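Local coordinates for protein glucose-6-phosphate isomerase (Plasmodium falciparum, PDB 3QKI) that probably interconverts alpha-D-glucose 6-phosphate and beta-D-fructose 6-phosphate, the isomerisation step that follows glucose phosphorylation in glycolysis, at residues P323-A327 with F328-N332; A37-K40 with T41-L44; E460-N464 with H465-M469. All blocks are in the same frame, centred on the assembly; numbering follows the deposited sequence.

Contact 1 (P323-A327 with F328-N332)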
loop_
_atom_site.group_PDB
_atom_site.type_symbol
_atom_site.label_atom_id
_atom_site.label_comp_id
_atom_site.label_asym_id
_atom_site.label_seq_id
_atom_site.Cartn_x
_atom_site.Cartn_y
_atom_site.Cartn_z
ATOM N N PRO A 323 -16.874 10.645 13.219
ATOM C CA PRO A 323 -15.709 10.186 13.992
ATOM C C PRO A 323 -14.586 11.220 14.053
ATOM O O PRO A 323 -13.942 11.328 15.092
ATOM C CB PRO A 323 -15.283 8.902 13.283
ATOM C CG PRO A 323 -15.813 9.050 11.896
ATOM C CD PRO A 323 -17.128 9.754 12.068
ATOM N N LEU A 324 -14.390 12.015 12.990
ATOM C CA LEU A 324 -13.301 13.013 13.001
ATOM C C LEU A 324 -13.579 14.217 13.915
ATOM O O LEU A 324 -12.634 14.776 14.471
ATOM C CB LEU A 324 -12.916 13.457 11.572
ATOM C CG LEU A 324 -12.359 12.352 10.630
ATOM C CD1 LEU A 324 -12.452 12.789 9.136
ATOM C CD2 LEU A 324 -10.938 11.922 11.035
ATOM N N SER A 325 -14.862 14.617 14.067
ATOM C CA SER A 325 -15.243 15.685 14.994
ATOM C C SER A 325 -15.131 15.156 16.438
ATOM O O SER A 325 -14.797 15.917 17.315
ATOM C CB SER A 325 -16.672 16.155 14.734
ATOM O OG SER A 325 -16.773 16.813 13.484
ATOM N N ILE A 326 -15.353 13.866 16.677
ATOM C CA ILE A 326 -15.151 13.293 18.024
ATOM C C ILE A 326 -13.639 13.353 18.343
ATOM O O ILE A 326 -13.243 13.861 19.391
ATOM C CB ILE A 326 -15.724 11.861 18.167
ATOM C CG1 ILE A 326 -17.279 11.886 18.170
ATOM C CG2 ILE A 326 -15.166 11.154 19.449
ATOM C CD1 ILE A 326 -17.947 10.546 17.879
ATOM N N ALA A 327 -12.804 12.886 17.405
ATOM C CA ALA A 327 -11.350 12.854 17.589
ATOM C C ALA A 327 -10.716 14.227 17.709
ATOM O O ALA A 327 -9.815 14.418 18.538
ATOM C CB ALA A 327 -10.701 12.080 16.441
ATOM N N PHE A 328 -11.163 15.196 16.875
ATOM C CA PHE A 328 -10.489 16.483 16.788
ATOM C C PHE A 328 -11.288 17.733 17.162
ATOM O O PHE A 328 -10.694 18.808 17.249
ATOM C CB PHE A 328 -9.927 16.669 15.375
ATOM C CG PHE A 328 -9.094 15.519 14.858
ATOM C CD1 PHE A 328 -8.107 14.938 15.654
ATOM C CD2 PHE A 328 -9.265 15.045 13.564
ATOM C CE1 PHE A 328 -7.329 13.892 15.168
ATOM C CE2 PHE A 328 -8.457 14.019 13.065
ATOM C CZ PHE A 328 -7.490 13.456 13.865
ATOM N N GLY A 329 -12.596 17.587 17.319
ATOM C CA GLY A 329 -13.494 18.710 17.593
ATOM C C GLY A 329 -14.105 19.211 16.294
ATOM O O GLY A 329 -13.438 19.232 15.252
ATOM N N TYR A 330 -15.390 19.581 16.329
ATOM C CA TYR A 330 -16.115 20.085 15.168
ATOM C C TYR A 330 -15.469 21.304 14.505
ATOM O O TYR A 330 -15.488 21.390 13.268
ATOM C CB TYR A 330 -17.584 20.380 15.510
ATOM C CG TYR A 330 -18.387 20.747 14.285
ATOM C CD1 TYR A 330 -18.775 19.775 13.365
ATOM C CD2 TYR A 330 -18.670 22.077 13.987
ATOM C CE1 TYR A 330 -19.459 20.118 12.199
ATOM C CE2 TYR A 330 -19.372 22.426 12.838
ATOM C CZ TYR A 330 -19.763 21.444 11.947
ATOM O OH TYR A 330 -20.425 21.787 10.795
ATOM N N LYS A 331 -14.937 22.269 15.311
ATOM C CA LYS A 331 -14.306 23.489 14.774
ATOM C C LYS A 331 -13.202 23.124 13.773
ATOM O O LYS A 331 -13.110 23.746 12.724
ATOM C CB LYS A 331 -13.693 24.362 15.884
ATOM C CG LYS A 331 -14.669 25.303 16.557
ATOM C CD LYS A 331 -13.953 26.364 17.407
ATOM C CE LYS A 331 -13.352 27.499 16.600
ATOM N NZ LYS A 331 -12.807 28.567 17.485
ATOM N N ASN A 332 -12.383 22.108 14.092
ATOM C CA ASN A 332 -11.314 21.666 13.198
ATOM C C ASN A 332 -11.913 21.060 11.913
ATOM O O ASN A 332 -11.480 21.400 10.827
ATOM C CB ASN A 332 -10.387 20.677 13.908
ATOM C CG ASN A 332 -9.421 21.315 14.871
ATOM O OD1 ASN A 332 -8.879 22.378 14.623
ATOM N ND2 ASN A 332 -9.161 20.653 15.979
#
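Leu-324 and Phe-328 adopt the same first torsion, each with CG opposite its carbonyl carbon and beside its backbone N (chi1 -62° and -51°), and these two side chains, one helical turn apart, run side by side in the same direction. The touching branch of the leucine is CD2, which meets CE2 of the Phe-328 ring at 3.8 Å. The ring also lies against its predecessor in the chain: CB of Ala-327 sits 4.0 Å from the centroid of the Phe-328 ring and only 12° off its normal, a CH-pi contact over one face. Helices 135-154 and 179-197 pack against the pair of segments, and the rings of Tyr-192 and Phe-523 meet that of Phe-328 at steep angles.

The backbone shows where the helix stops. Phe-328 N donates to Leu-324 O at 2.8 Å, and Gly-329 N donates to Ser-325 O at 2.8 Å. Gly-329 then leaves helical angles with positive phi, which a residue without a side chain adopts without strain. The carbonyl oxygen before it is taken up by the next helix, since Asn-332 ND2 donates to Phe-328 O at 2.7 Å; the same amide nitrogen also bonds to Glu-196. Ser-325 OG approaches the edge of the Tyr-330 ring, near its plane, 3.6 Å from CD1 of Tyr-330, while its hydrogen bond is made to Ile-321 O. Helix 318-328 therefore ends on a glycine that is also the N-cap of helix 330-349, and Pro-323 and Ile-326 set this junction against strand 243-248, in the parallel sheet of what is probably a SIS-type alpha/beta domain of the family.

Contact 2 (A37-K40 with T41-L44)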
loop_
_atom_site.group_PDB
_atom_site.type_symbol
_atom_site.label_atom_id
_atom_site.label_comp_id
_atom_site.label_asym_id
_atom_site.label_seq_id
_atom_site.Cartn_x
_atom_site.Cartn_y
_atom_site.Cartn_z
ATOM N N ALA A 37 3.365 12.138 -30.530
ATOM C CA ALA A 37 4.413 11.465 -31.311
ATOM C C ALA A 37 5.635 12.392 -31.464
ATOM O O ALA A 37 6.763 11.920 -31.360
ATOM C CB ALA A 37 3.881 11.042 -32.681
ATOM N N GLU A 38 5.423 13.703 -31.641
ATOM C CA GLU A 38 6.534 14.662 -31.666
ATOM C C GLU A 38 7.101 14.906 -30.245
ATOM O O GLU A 38 8.317 15.023 -30.088
ATOM C CB GLU A 38 6.113 15.978 -32.297
ATOM C CG GLU A 38 7.304 16.862 -32.651
ATOM C CD GLU A 38 6.956 17.874 -33.725
ATOM O OE1 GLU A 38 6.883 19.074 -33.385
ATOM O OE2 GLU A 38 6.707 17.469 -34.889
ATOM N N GLU A 39 6.218 14.948 -29.207
ATOM C CA GLU A 39 6.632 15.127 -27.813
ATOM C C GLU A 39 7.591 14.025 -27.355
ATOM O O GLU A 39 8.514 14.295 -26.574
ATOM C CB GLU A 39 5.407 15.228 -26.873
ATOM C CG GLU A 39 4.613 16.525 -27.041
ATOM C CD GLU A 39 5.298 17.834 -26.686
ATOM O OE1 GLU A 39 4.659 18.897 -26.861
ATOM O OE2 GLU A 39 6.460 17.805 -26.216
ATOM N N LYS A 40 7.424 12.814 -27.901
ATOM C CA LYS A 40 8.267 11.651 -27.594
ATOM C C LYS A 40 9.730 11.845 -28.031
ATOM O O LYS A 40 10.615 11.178 -27.487
ATOM C CB LYS A 40 7.674 10.375 -28.207
ATOM C CG LYS A 40 6.427 9.937 -27.471
ATOM C CD LYS A 40 5.841 8.628 -27.946
ATOM C CE LYS A 40 4.390 8.544 -27.521
ATOM N NZ LYS A 40 3.843 7.172 -27.690
ATOM N N THR A 41 9.984 12.769 -28.975
ATOM C CA THR A 41 11.327 13.071 -29.503
ATOM C C THR A 41 11.970 14.240 -28.751
ATOM O O THR A 41 13.070 14.631 -29.089
ATOM C CB THR A 41 11.277 13.363 -31.022
ATOM O OG1 THR A 41 10.707 14.655 -31.249
ATOM C CG2 THR A 41 10.530 12.299 -31.809
ATOM N N LYS A 42 11.278 14.803 -27.751
ATOM C CA LYS A 42 11.745 15.954 -26.980
ATOM C C LYS A 42 12.127 15.588 -25.560
ATOM O O LYS A 42 11.492 14.725 -24.938
ATOM C CB LYS A 42 10.710 17.082 -27.025
ATOM C CG LYS A 42 10.474 17.609 -28.455
ATOM C CD LYS A 42 9.616 18.872 -28.543
ATOM C CE LYS A 42 10.291 20.143 -28.051
ATOM N NZ LYS A 42 11.554 20.458 -28.777
ATOM N N ASP A 43 13.193 16.230 -25.046
ATOM C CA ASP A 43 13.691 15.939 -23.707
ATOM C C ASP A 43 13.215 16.925 -22.672
ATOM O O ASP A 43 13.288 18.143 -22.904
ATOM C CB ASP A 43 15.232 15.851 -23.687
ATOM C CG ASP A 43 15.812 14.698 -24.483
ATOM O OD1 ASP A 43 15.143 13.630 -24.572
ATOM O OD2 ASP A 43 16.947 14.845 -25.001
ATOM N N LEU A 44 12.786 16.395 -21.491
ATOM C CA LEU A 44 12.368 17.229 -20.366
ATOM C C LEU A 44 13.482 18.154 -19.922
ATOM O O LEU A 44 13.198 19.308 -19.594
ATOM C CB LEU A 44 11.865 16.382 -19.175
ATOM C CG LEU A 44 10.497 15.707 -19.330
ATOM C CD1 LEU A 44 10.143 14.892 -18.097
ATOM C CD2 LEU A 44 9.405 16.738 -19.611
HETATM O O HOH W 1 13.304 11.538 -26.353
#
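Thr-41 turns its hydroxyl back onto the last helical turn, where OG1 donates to Glu-38 O at 2.7 Å, lying in the carbonyl plane on a lone pair. The torsion that sets OG1 between the backbone N and the carbonyl carbon of Thr-41 (chi1 74°) aims it at that oxygen and leaves the methyl CG2 beside the backbone N, 3.8 Å from Ala-37 O. Thr-41 N donates to the same Glu-38 O at 3.0 Å, so one carbonyl oxygen is gripped by both the amide and the hydroxyl of a single residue.

Glu-39 and Lys-42 cross obliquely. Their meeting is made by the middle of the lysine, with Lys-42 CD 4.1 Å from Glu-39 OE2, whereas NZ of Lys-42 stays 6.3 Å from that oxygen, too far for a salt bridge. The carboxylate is instead committed to Tyr-47, Thr-77 and the backbone N of Ser-74. In the backbone of the same two residues, Lys-42 N donates to Glu-39 O at 3.0 Å, closing a type I beta turn from Glu-39 to Lys-42. A water donates to Lys-40 O at 2.9 Å and, weakly, to OD1 of Asp-43.

The turn leads from helix 27-39 toward helix 44-47; Glu-39 ties it to the start of helix 75-87, and Lys-40 reaches the end of helix 356-371, bonding to Phe-370 O and making a cation-pi contact with Phe-371.

Contact 3 (E460-N464 with H465-M469)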
loop_
_atom_site.group_PDB
_atom_site.type_symbol
_atom_site.label_atom_id
_atom_site.label_comp_id
_atom_site.label_asym_id
_atom_site.label_seq_id
_atom_site.Cartn_x
_atom_site.Cartn_y
_atom_site.Cartn_z
ATOM N N GLU A 460 23.939 19.404 13.108
ATOM C CA GLU A 460 23.445 18.850 11.849
ATOM C C GLU A 460 23.518 19.835 10.715
ATOM O O GLU A 460 23.295 21.025 10.919
ATOM C CB GLU A 460 22.002 18.339 12.004
ATOM C CG GLU A 460 21.871 17.186 12.987
ATOM C CD GLU A 460 22.493 15.870 12.559
ATOM O OE1 GLU A 460 22.708 15.654 11.341
ATOM O OE2 GLU A 460 22.733 15.036 13.460
ATOM N N VAL A 461 23.810 19.334 9.510
ATOM C CA VAL A 461 23.873 20.157 8.284
ATOM C C VAL A 461 22.497 20.795 8.015
ATOM O O VAL A 461 22.407 21.990 7.721
ATOM C CB VAL A 461 24.392 19.281 7.096
ATOM C CG1 VAL A 461 24.194 19.977 5.750
ATOM C CG2 VAL A 461 25.865 18.904 7.291
ATOM N N VAL A 462 21.422 20.009 8.171
ATOM C CA VAL A 462 20.046 20.489 7.972
ATOM C C VAL A 462 19.087 19.950 9.031
ATOM O O VAL A 462 19.362 18.926 9.669
ATOM C CB VAL A 462 19.513 20.144 6.544
ATOM C CG1 VAL A 462 20.137 21.024 5.467
ATOM C CG2 VAL A 462 19.673 18.660 6.215
ATOM N N SER A 463 17.911 20.578 9.141
ATOM C CA SER A 463 16.821 20.077 9.976
ATOM C C SER A 463 16.371 18.761 9.312
ATOM O O SER A 463 16.577 18.575 8.097
ATOM C CB SER A 463 15.661 21.069 9.988
ATOM O OG SER A 463 14.969 21.115 8.752
ATOM N N ASN A 464 15.778 17.855 10.084
ATOM C CA ASN A 464 15.310 16.579 9.558
ATOM C C ASN A 464 14.289 16.772 8.434
ATOM O O ASN A 464 14.314 16.040 7.455
ATOM C CB ASN A 464 14.759 15.704 10.697
ATOM C CG ASN A 464 15.760 15.417 11.796
ATOM O OD1 ASN A 464 16.592 16.258 12.134
ATOM N ND2 ASN A 464 15.672 14.239 12.415
ATOM N N HIS A 465 13.420 17.798 8.554
ATOM C CA HIS A 465 12.394 18.078 7.545
ATOM C C HIS A 465 13.058 18.538 6.246
ATOM O O HIS A 465 12.632 18.116 5.168
ATOM C CB HIS A 465 11.348 19.095 8.051
ATOM C CG HIS A 465 10.215 19.280 7.085
ATOM N ND1 HIS A 465 9.232 18.321 6.927
ATOM C CD2 HIS A 465 10.003 20.271 6.190
ATOM C CE1 HIS A 465 8.441 18.781 5.972
ATOM N NE2 HIS A 465 8.873 19.949 5.497
ATOM N N ASP A 466 14.131 19.364 6.349
ATOM C CA ASP A 466 14.902 19.780 5.164
ATOM C C ASP A 466 15.576 18.567 4.542
ATOM O O ASP A 466 15.571 18.460 3.323
ATOM C CB ASP A 466 15.942 20.851 5.501
ATOM C CG ASP A 466 15.419 22.269 5.448
ATOM O OD1 ASP A 466 14.193 22.450 5.220
ATOM O OD2 ASP A 466 16.224 23.196 5.646
ATOM N N GLU A 467 16.094 17.633 5.358
ATOM C CA GLU A 467 16.709 16.406 4.826
ATOM C C GLU A 467 15.685 15.609 3.982
ATOM O O GLU A 467 16.009 15.200 2.873
ATOM C CB GLU A 467 17.340 15.538 5.941
ATOM C CG GLU A 467 17.980 14.241 5.433
ATOM C CD GLU A 467 19.175 14.408 4.506
ATOM O OE1 GLU A 467 19.868 15.440 4.616
ATOM O OE2 GLU A 467 19.436 13.500 3.688
ATOM N N LEU A 468 14.449 15.434 4.494
ATOM C CA LEU A 468 13.345 14.768 3.785
ATOM C C LEU A 468 13.090 15.482 2.447
ATOM O O LEU A 468 12.953 14.830 1.399
ATOM C CB LEU A 468 12.085 14.827 4.669
ATOM C CG LEU A 468 10.738 14.427 4.022
ATOM C CD1 LEU A 468 10.680 12.914 3.767
ATOM C CD2 LEU A 468 9.575 14.889 4.889
ATOM N N MET A 469 13.057 16.827 2.493
ATOM C CA MET A 469 12.731 17.671 1.353
ATOM C C MET A 469 13.790 17.780 0.269
ATOM O O MET A 469 13.444 18.034 -0.877
ATOM C CB MET A 469 12.108 19.018 1.788
ATOM C CG MET A 469 10.732 18.850 2.483
ATOM S SD MET A 469 9.477 18.058 1.407
ATOM C CE MET A 469 8.922 19.509 0.430
HETATM O O HOH W 2 13.038 22.721 7.627
HETATM O O HOH W 3 17.863 23.238 7.799
#
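Ser-463 OG accepts from Asp-466 N at 3.1 Å, with an N-H...O angle of 158°. The hydroxyl reaches that amide because OG stands between the backbone N and the carbonyl carbon of its own residue (chi1 71°), and it also lies 3.4 Å from CB of Asp-466. From a direction roughly at right angles to the serine hydroxyl, Val-462 brings its CB to 3.8 Å from Asp-466 CB. CG2 of the valine comes 3.6 Å from Glu-467 OE1, its side chain crossing that of the glutamate at about a right angle.

Two waters join the first shell, each spanning from the serine to one oxygen of the carboxylate. One contacts Ser-463 OG at 2.8 Å and donates to Asp-466 OD1; the other accepts from Ser-463 N at 3.0 Å and donates to Asp-466 OD2 at 2.7 Å. Ser-463 is the N-cap of helix 464-481, and the reciprocal bond that would make this a capping box, from the serine amide to the aspartate three residues on, is here relayed through water. The helix itself takes hold at once, with Glu-467 N donating to Ser-463 O and Leu-468 N donating to Asn-464 O.

The second subunit meets both acidic groups directly: its Arg-572 forms a salt bridge with Asp-466 OD2, its Tyr-594 hydrogen-bonds OD1, and its Arg-565 forms a salt bridge with Glu-467 OE2. Asp-466 therefore has water, a cation and the start of a helix around it, all of which would probably favour its negative charge. His-465, whose NE2 bonds to Phe-448 O, links the first turn of the helix to the end of strand 443-448. The side chain of Glu-467 is about 8 Å from that of His-429, a fructose 6-phosphate-binding residue.

In the fold
From the N terminus the chain reaches contact 2 first, where the turn at 37-44 joins helix 27-39 to helix 44-47 at the surface. Contact 1 follows at 323-332, linking helices 318-328 and 330-349 beside the five-stranded parallel sheet, on the opposite side of the chain's centre; the two centres lie 49 Å apart. Contact 3, at 460-469, comes last and starts helix 464-481 after strand 443-448 of the mixed sheet, at the subunit interface. Its centre is 32 Å from that of contact 1 and 35 Å from that of contact 2. All three are local and in series, so none nests within or crosses another, and none touches another.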